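Side-chain contacts in ThiJ/PfpI family protein (Pseudomonas syringae pv. tomato, PDB 3EWN), which is of unknown function but belongs to the DJ-1/PfpI family, within the class I glutamine amidotransferase-like superfamily: residues V57-D62 with A101-T106; Y119-C124 with L179-S184; S146-L151 with P158-V163. All coordinates share one frame; numbering follows the deposited sequence.

Following the chain from its N terminus, interaction 1 is the first to close: 57-62, leaving strand 53-58, is met by 101-106 at the start of helix 104-114, with 38 residues between the segments. It closes before interaction 2 opens. Helix 104-114 is followed in the chain by strand 119-123, which interaction 2 packs against helix 177-189 across a 54-residue span. Interaction 3 is nested inside that span and joins the loops 146-151 and 158-163. Interactions 1 and 2 reach the same sheet, yet their nearest atoms lie about 11 Å apart. Interactions 2 and 3 touch through a salt bridge, D180 OD2 to R162 NE at 2.7 Å, and through V163 CG2 packed near F181 N.

Interaction 1: residues V57-D62 with A101-T106; sequences VAKSLD and ASDAET
The N-terminal cap of helix 104-114 is the site of this contact: K59, on the loop that follows strand 53-58, reaches D103, the N-cap residue. The lysine chain is extended along its whole length, with CG anti to the backbone N (chi1 -162°), and meets the aspartate from the opposite direction. K59 NZ donates to D103 OD1 at 2.8 Å on the syn side of the carboxylate, only 20° out of its plane, so the salt bridge is also a hydrogen bond. The other oxygen does the capping. D103 OD2 accepts from T106 N at 2.9 Å and from T106 OG1 at 2.8 Å, and these two donors approach from opposite faces of the carboxylate. Three bonds therefore fix the aspartate's rotation, and the lysine charge would be expected to stabilise its negative form. E105 crosses the lysine chain, laying OE2 3.0 Å from K59 CE and 3.7 Å from K59 CG; at 4.1 Å from K59 NZ, OE2 is beyond salt-bridge range. A water adds a second link, donating both to the K59 carbonyl O, at 2.6 Å, and to E105 OE1. The contact lies at the surface. V57, E105 and T106 all touch F78, in the loop after strand 76-77, while T106 also packs on L29, joining the helix start to strand 25-29, the neighbour of 53-58 in the sheet.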
loop_
_atom_site.group_PDB
_atom_site.type_symbol
_atom_site.label_atom_id
_atom_site.label_comp_id
_atom_site.label_asym_id
_atom_site.label_seq_id
_atom_site.Cartn_x
_atom_site.Cartn_y
_atom_site.Cartn_z
ATOM N N VAL A 57 5.132 14.810 5.723
ATOM C CA VAL A 57 6.198 15.534 6.408
ATOM C C VAL A 57 7.548 14.847 6.522
ATOM O O VAL A 57 7.633 13.675 6.885
ATOM C CB VAL A 57 5.745 15.901 7.833
ATOM C CG1 VAL A 57 6.726 16.872 8.462
ATOM C CG2 VAL A 57 4.349 16.490 7.794
ATOM N N ALA A 58 8.604 15.605 6.244
ATOM C CA ALA A 58 9.968 15.094 6.332
ATOM C C ALA A 58 10.910 16.192 6.809
ATOM O O ALA A 58 10.523 17.358 6.894
ATOM C CB ALA A 58 10.420 14.574 4.975
ATOM N N LYS A 59 12.147 15.816 7.117
ATOM C CA LYS A 59 13.151 16.770 7.587
ATOM C C LYS A 59 13.354 17.873 6.547
ATOM O O LYS A 59 13.631 19.025 6.887
ATOM C CB LYS A 59 14.469 16.038 7.862
ATOM C CG LYS A 59 15.460 16.798 8.734
ATOM C CD LYS A 59 16.588 15.881 9.198
ATOM C CE LYS A 59 17.530 16.602 10.151
ATOM N NZ LYS A 59 18.587 15.703 10.691
ATOM N N SER A 60 13.218 17.512 5.275
ATOM C CA SER A 60 13.352 18.467 4.181
ATOM C C SER A 60 12.414 18.031 3.064
ATOM O O SER A 60 11.772 16.983 3.165
ATOM C CB SER A 60 14.792 18.509 3.670
ATOM O OG SER A 60 15.684 18.919 4.692
ATOM N N LEU A 61 12.328 18.821 2.001
ATOM C CA LEU A 61 11.437 18.474 0.901
ATOM C C LEU A 61 12.073 17.562 -0.142
ATOM O O LEU A 61 11.427 17.189 -1.119
ATOM C CB LEU A 61 10.893 19.741 0.233
ATOM C CG LEU A 61 9.957 20.603 1.092
ATOM C CD1 LEU A 61 9.478 21.794 0.281
ATOM C CD2 LEU A 61 8.762 19.779 1.563
ATOM N N ASP A 62 13.336 17.199 0.055
ATOM C CA ASP A 62 13.988 16.308 -0.898
ATOM C C ASP A 62 13.262 14.963 -0.872
ATOM O O ASP A 62 12.782 14.525 0.174
ATOM C CB ASP A 62 15.462 16.092 -0.536
ATOM C CG ASP A 62 16.256 17.384 -0.509
ATOM O OD1 ASP A 62 16.221 18.127 -1.508
ATOM O OD2 ASP A 62 16.921 17.651 0.512
ATOM N N ALA A 101 14.316 7.420 14.576
ATOM C CA ALA A 101 14.049 7.392 16.011
ATOM C C ALA A 101 15.236 7.868 16.841
ATOM O O ALA A 101 15.130 7.986 18.061
ATOM C CB ALA A 101 13.652 5.979 16.438
ATOM N N SER A 102 16.359 8.137 16.179
ATOM C CA SER A 102 17.571 8.604 16.856
ATOM C C SER A 102 17.964 10.011 16.410
ATOM O O SER A 102 18.974 10.556 16.861
ATOM C CB SER A 102 18.738 7.654 16.566
ATOM O OG SER A 102 18.429 6.337 16.968
ATOM N N ASP A 103 17.168 10.589 15.518
ATOM C CA ASP A 103 17.426 11.928 14.996
ATOM C C ASP A 103 16.775 12.991 15.885
ATOM O O ASP A 103 15.556 13.030 16.036
ATOM C CB ASP A 103 16.881 12.031 13.570
ATOM C CG ASP A 103 17.157 13.375 12.938
ATOM O OD1 ASP A 103 18.340 13.674 12.672
ATOM O OD2 ASP A 103 16.192 14.133 12.712
ATOM N N ALA A 104 17.602 13.856 16.467
ATOM C CA ALA A 104 17.110 14.901 17.361
ATOM C C ALA A 104 16.004 15.779 16.777
ATOM O O ALA A 104 15.005 16.045 17.447
ATOM C CB ALA A 104 18.273 15.779 17.824
ATOM N N GLU A 105 16.175 16.232 15.538
ATOM C CA GLU A 105 15.172 17.091 14.921
ATOM C C GLU A 105 13.851 16.363 14.716
ATOM O O GLU A 105 12.782 16.925 14.954
ATOM C CB GLU A 105 15.668 17.641 13.581
ATOM C CG GLU A 105 14.707 18.646 12.966
ATOM C CD GLU A 105 15.271 19.347 11.744
ATOM O OE1 GLU A 105 14.529 20.142 11.120
ATOM O OE2 GLU A 105 16.451 19.109 11.407
ATOM N N THR A 106 13.921 15.111 14.274
ATOM C CA THR A 106 12.710 14.327 14.054
ATOM C C THR A 106 11.970 14.111 15.372
ATOM O O THR A 106 10.755 14.285 15.446
ATOM C CB THR A 106 13.042 12.959 13.422
ATOM O OG1 THR A 106 13.658 13.170 12.146
ATOM C CG2 THR A 106 11.775 12.131 13.222
HETATM O O HOH W 1 12.872 20.360 8.983
#

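Interaction 2: residues Y119-C124 with L179-S184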
loop_
_atom_site.group_PDB
_atom_site.type_symbol
_atom_site.label_atom_id
_atom_site.label_comp_id
_atom_site.label_asym_id
_atom_site.label_seq_id
_atom_site.Cartn_x
_atom_site.Cartn_y
_atom_site.Cartn_z
ATOM N N TYR A 119 -5.037 12.673 17.738
ATOM C CA TYR A 119 -4.696 11.257 17.681
ATOM C C TYR A 119 -3.215 11.106 17.373
ATOM O O TYR A 119 -2.684 11.799 16.508
ATOM C CB TYR A 119 -5.499 10.550 16.591
ATOM C CG TYR A 119 -6.993 10.543 16.813
ATOM C CD1 TYR A 119 -7.590 9.621 17.677
ATOM C CD2 TYR A 119 -7.815 11.456 16.156
ATOM C CE1 TYR A 119 -8.969 9.611 17.875
ATOM C CE2 TYR A 119 -9.194 11.454 16.345
ATOM C CZ TYR A 119 -9.761 10.530 17.205
ATOM O OH TYR A 119 -11.123 10.526 17.391
ATOM N N ILE A 120 -2.561 10.201 18.097
ATOM C CA ILE A 120 -1.143 9.905 17.912
ATOM C C ILE A 120 -1.145 8.470 17.404
ATOM O O ILE A 120 -1.583 7.552 18.100
ATOM C CB ILE A 120 -0.387 10.018 19.248
ATOM C CG1 ILE A 120 -0.398 11.482 19.702
ATOM C CG2 ILE A 120 1.034 9.489 19.101
ATOM C CD1 ILE A 120 0.242 11.720 21.056
ATOM N N THR A 121 -0.654 8.275 16.188
ATOM C CA THR A 121 -0.698 6.954 15.581
ATOM C C THR A 121 0.575 6.524 14.875
ATOM O O THR A 121 1.460 7.330 14.602
ATOM C CB THR A 121 -1.835 6.899 14.550
ATOM O OG1 THR A 121 -1.506 7.755 13.448
ATOM C CG2 THR A 121 -3.148 7.382 15.167
ATOM N N SER A 122 0.642 5.236 14.567
ATOM C CA SER A 122 1.784 4.672 13.861
ATOM C C SER A 122 1.421 3.277 13.397
ATOM O O SER A 122 0.429 2.694 13.840
ATOM C CB SER A 122 3.015 4.595 14.775
ATOM O OG SER A 122 2.856 3.611 15.789
ATOM N N VAL A 123 2.221 2.757 12.480
ATOM C CA VAL A 123 2.035 1.412 11.967
ATOM C C VAL A 123 3.407 0.745 11.950
ATOM O O VAL A 123 4.422 1.404 11.720
ATOM C CB VAL A 123 1.446 1.437 10.527
ATOM C CG1 VAL A 123 1.625 0.081 9.848
ATOM C CG2 VAL A 123 -0.027 1.796 10.587
ATOM N N CYS A 124 3.447 -0.550 12.238
ATOM C CA CYS A 124 4.705 -1.283 12.195
ATOM C C CYS A 124 5.740 -0.705 13.166
ATOM O O CYS A 124 5.389 -0.256 14.255
ATOM C CB CYS A 124 5.234 -1.255 10.757
ATOM S SG CYS A 124 6.437 -2.528 10.339
ATOM N N LEU A 179 -3.679 -1.223 6.874
ATOM C CA LEU A 179 -4.993 -1.143 6.241
ATOM C C LEU A 179 -6.116 -1.263 7.265
ATOM O O LEU A 179 -7.107 -0.535 7.199
ATOM C CB LEU A 179 -5.140 -2.243 5.195
ATOM C CG LEU A 179 -4.352 -2.042 3.905
ATOM C CD1 LEU A 179 -4.397 -3.318 3.073
ATOM C CD2 LEU A 179 -4.940 -0.864 3.131
ATOM N N ASP A 180 -5.966 -2.186 8.210
ATOM C CA ASP A 180 -6.988 -2.365 9.235
ATOM C C ASP A 180 -6.988 -1.164 10.170
ATOM O O ASP A 180 -8.037 -0.697 10.615
ATOM C CB ASP A 180 -6.745 -3.674 9.992
ATOM C CG ASP A 180 -6.926 -4.888 9.097
ATOM O OD1 ASP A 180 -7.805 -4.823 8.216
ATOM O OD2 ASP A 180 -6.209 -5.894 9.267
ATOM N N PHE A 181 -5.795 -0.664 10.455
ATOM C CA PHE A 181 -5.640 0.513 11.289
ATOM C C PHE A 181 -6.346 1.679 10.586
ATOM O O PHE A 181 -7.117 2.423 11.200
ATOM C CB PHE A 181 -4.149 0.816 11.443
ATOM C CG PHE A 181 -3.846 2.256 11.738
ATOM C CD1 PHE A 181 -4.034 2.775 13.010
ATOM C CD2 PHE A 181 -3.392 3.095 10.730
ATOM C CE1 PHE A 181 -3.772 4.119 13.276
ATOM C CE2 PHE A 181 -3.127 4.437 10.982
ATOM C CZ PHE A 181 -3.318 4.951 12.258
ATOM N N GLY A 182 -6.080 1.821 9.292
ATOM C CA GLY A 182 -6.671 2.901 8.514
ATOM C C GLY A 182 -8.186 2.873 8.425
ATOM O O GLY A 182 -8.845 3.892 8.629
ATOM N N LEU A 183 -8.748 1.711 8.115
ATOM C CA LEU A 183 -10.196 1.595 7.999
ATOM C C LEU A 183 -10.866 1.933 9.332
ATOM O O LEU A 183 -11.918 2.573 9.372
ATOM C CB LEU A 183 -10.577 0.180 7.559
ATOM C CG LEU A 183 -12.034 -0.061 7.151
ATOM C CD1 LEU A 183 -12.414 0.860 5.982
ATOM C CD2 LEU A 183 -12.207 -1.520 6.756
ATOM N N SER A 184 -10.254 1.500 10.425
ATOM C CA SER A 184 -10.797 1.802 11.738
ATOM C C SER A 184 -10.716 3.305 11.991
ATOM O O SER A 184 -11.622 3.889 12.587
ATOM C CB SER A 184 -10.031 1.042 12.820
ATOM O OG SER A 184 -10.329 -0.342 12.761
#
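F181 carries the contact between T121 and V123 on strand 119-123 and the helix that lies against it. Its CB starts toward the strand, and CG stands anti to the backbone N (chi1 155°), which sends the ring outward from the helix. The ring carbon CG comes within 4.0 Å of V123 CG2. Further along one side, F181 CD2 makes the closest approach to that methyl, 3.6 Å, and CE2 stays near it at 4.1 Å. On the other side F181 CE1 lies 3.6 Å from T121 CB. At the tip, CZ meets T121 CB at 3.4 Å and T121 OG1 at 3.5 Å, while T121 CG2 sits in plane at the ring edge. The S122 carbonyl O lies over one face. T121 OG1 is itself hydrogen-bonded to the L88 carbonyl. The strand and helix axes approach to 9.5 Å and run nearly antiparallel, at 152°. C124, which follows V123 with positive phi (60°), is consistent with the nucleophile elbow of this family. Helix 177-189 thus packs on the sheet where 119-123 lies between strands 87-90 and 169-172; F181 also touches I170, and V123 reaches P42 of helix 36-46.

Interaction 3: residues S146-L151 with P158-V163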
loop_
_atom_site.group_PDB
_atom_site.type_symbol
_atom_site.label_atom_id
_atom_site.label_comp_id
_atom_site.label_asym_id
_atom_site.label_seq_id
_atom_site.Cartn_x
_atom_site.Cartn_y
_atom_site.Cartn_z
ATOM N N SER A 146 8.874 -8.129 15.188
ATOM C CA SER A 146 10.314 -8.178 15.432
ATOM C C SER A 146 10.841 -7.182 16.460
ATOM O O SER A 146 11.970 -7.330 16.935
ATOM C CB SER A 146 11.077 -7.975 14.123
ATOM O OG SER A 146 10.872 -6.662 13.619
ATOM N N CYS A 147 10.038 -6.182 16.817
ATOM C CA CYS A 147 10.495 -5.170 17.769
ATOM C C CYS A 147 9.430 -4.702 18.754
ATOM O O CYS A 147 9.625 -3.713 19.457
ATOM C CB CYS A 147 11.022 -3.952 17.004
ATOM S SG CYS A 147 9.781 -3.142 15.953
ATOM N N ARG A 148 8.313 -5.417 18.819
ATOM C CA ARG A 148 7.223 -5.034 19.712
ATOM C C ARG A 148 7.636 -4.909 21.184
ATOM O O ARG A 148 7.294 -3.930 21.854
ATOM C CB ARG A 148 6.075 -6.040 19.580
ATOM C CG ARG A 148 4.792 -5.604 20.258
ATOM C CD ARG A 148 3.669 -6.610 20.026
ATOM N NE ARG A 148 3.954 -7.897 20.657
ATOM C CZ ARG A 148 4.151 -9.033 19.995
ATOM N NH1 ARG A 148 4.092 -9.059 18.670
ATOM N NH2 ARG A 148 4.413 -10.147 20.664
ATOM N N ASP A 149 8.375 -5.889 21.690
ATOM C CA ASP A 149 8.782 -5.849 23.090
ATOM C C ASP A 149 9.716 -4.702 23.443
ATOM O O ASP A 149 9.770 -4.283 24.598
ATOM C CB ASP A 149 9.416 -7.177 23.504
ATOM C CG ASP A 149 8.404 -8.296 23.584
ATOM O OD1 ASP A 149 7.294 -8.051 24.101
ATOM O OD2 ASP A 149 8.716 -9.418 23.142
ATOM N N ALA A 150 10.445 -4.189 22.458
ATOM C CA ALA A 150 11.362 -3.082 22.707
ATOM C C ALA A 150 10.621 -1.855 23.233
ATOM O O ALA A 150 11.187 -1.053 23.976
ATOM C CB ALA A 150 12.119 -2.724 21.420
ATOM N N LEU A 151 9.350 -1.724 22.857
ATOM C CA LEU A 151 8.532 -0.585 23.263
ATOM C C LEU A 151 8.494 -0.341 24.770
ATOM O O LEU A 151 8.336 0.799 25.212
ATOM C CB LEU A 151 7.101 -0.749 22.738
ATOM C CG LEU A 151 6.944 -0.745 21.215
ATOM C CD1 LEU A 151 5.498 -1.062 20.849
ATOM C CD2 LEU A 151 7.370 0.617 20.661
ATOM N N PRO A 158 3.837 -3.180 25.722
ATOM C CA PRO A 158 3.737 -3.969 24.491
ATOM C C PRO A 158 2.479 -4.831 24.521
ATOM O O PRO A 158 2.269 -5.594 25.463
ATOM C CB PRO A 158 5.019 -4.800 24.512
ATOM C CG PRO A 158 5.983 -3.892 25.208
ATOM C CD PRO A 158 5.152 -3.370 26.358
ATOM N N THR A 159 1.649 -4.700 23.488
ATOM C CA THR A 159 0.397 -5.446 23.393
ATOM C C THR A 159 0.326 -6.200 22.063
ATOM O O THR A 159 0.449 -5.594 20.999
ATOM C CB THR A 159 -0.804 -4.487 23.481
ATOM O OG1 THR A 159 -0.640 -3.626 24.615
ATOM C CG2 THR A 159 -2.102 -5.266 23.624
ATOM N N GLU A 160 0.117 -7.512 22.116
ATOM C CA GLU A 160 0.051 -8.288 20.883
ATOM C C GLU A 160 -1.346 -8.328 20.279
ATOM O O GLU A 160 -2.149 -9.205 20.591
ATOM C CB GLU A 160 0.547 -9.725 21.097
ATOM C CG GLU A 160 0.999 -10.392 19.793
ATOM C CD GLU A 160 1.338 -11.867 19.938
ATOM O OE1 GLU A 160 1.758 -12.290 21.036
ATOM O OE2 GLU A 160 1.203 -12.604 18.938
ATOM N N ALA A 161 -1.621 -7.355 19.417
ATOM C CA ALA A 161 -2.887 -7.238 18.706
ATOM C C ALA A 161 -2.540 -6.528 17.401
ATOM O O ALA A 161 -1.559 -5.786 17.342
ATOM C CB ALA A 161 -3.884 -6.415 19.508
ATOM N N ARG A 162 -3.329 -6.755 16.358
ATOM C CA ARG A 162 -3.062 -6.135 15.063
ATOM C C ARG A 162 -3.266 -4.624 15.115
ATOM O O ARG A 162 -2.552 -3.863 14.455
ATOM C CB ARG A 162 -3.966 -6.752 13.997
ATOM C CG ARG A 162 -3.530 -6.447 12.573
ATOM C CD ARG A 162 -4.280 -7.333 11.601
ATOM N NE ARG A 162 -3.924 -7.099 10.205
ATOM C CZ ARG A 162 -2.757 -7.425 9.655
ATOM N NH1 ARG A 162 -1.803 -7.997 10.378
ATOM N NH2 ARG A 162 -2.563 -7.221 8.360
ATOM N N VAL A 163 -4.254 -4.200 15.895
ATOM C CA VAL A 163 -4.553 -2.784 16.072
ATOM C C VAL A 163 -4.812 -2.568 17.554
ATOM O O VAL A 163 -5.634 -3.259 18.149
ATOM C CB VAL A 163 -5.805 -2.350 15.278
ATOM C CG1 VAL A 163 -6.105 -0.881 15.548
ATOM C CG2 VAL A 163 -5.585 -2.581 13.788
#
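R148 and P158 lose about equal surface to this contact and E160 roughly half as much, so these three define how the loops 146-151 and 158-163 fit together. The R148 chain runs straight and then bends at chi3 (65°), which lays its guanidinium against E160. E160 CG sits over the centre of one guanidinium face, 3.4 Å from R148 CZ. The carboxylate is stacked rather than end-on: the two planes differ by only 13°. R148 NH2 and E160 OE1 form a salt bridge at 3.4 Å; OE1 is displaced far from the guanidinium plane, so the attraction is between charges, not a directed N-H bond. Lower on the same arginine, CD rests 3.5 Å from the T159 carbonyl O. P158 brings the other large patch of surface. Its CG is 3.6 Å from the R148 carbonyl O, which also accepts from L151 N, and 3.9 Å from the D149 O, while L151 CB lies 4.2 Å from P158 CG. The ring thus fits against the backbone of R148 and D149, at the 3-10 segment that continues past L151. E160 is the centre of an inverse gamma turn, in the loop between strands 157-158 and 163-166. L151 packs on S127 and L128 of helix 126-132, C147 on helix 231-240, and R162 hydrogen-bonds to the E203 carbonyl of the second subunit.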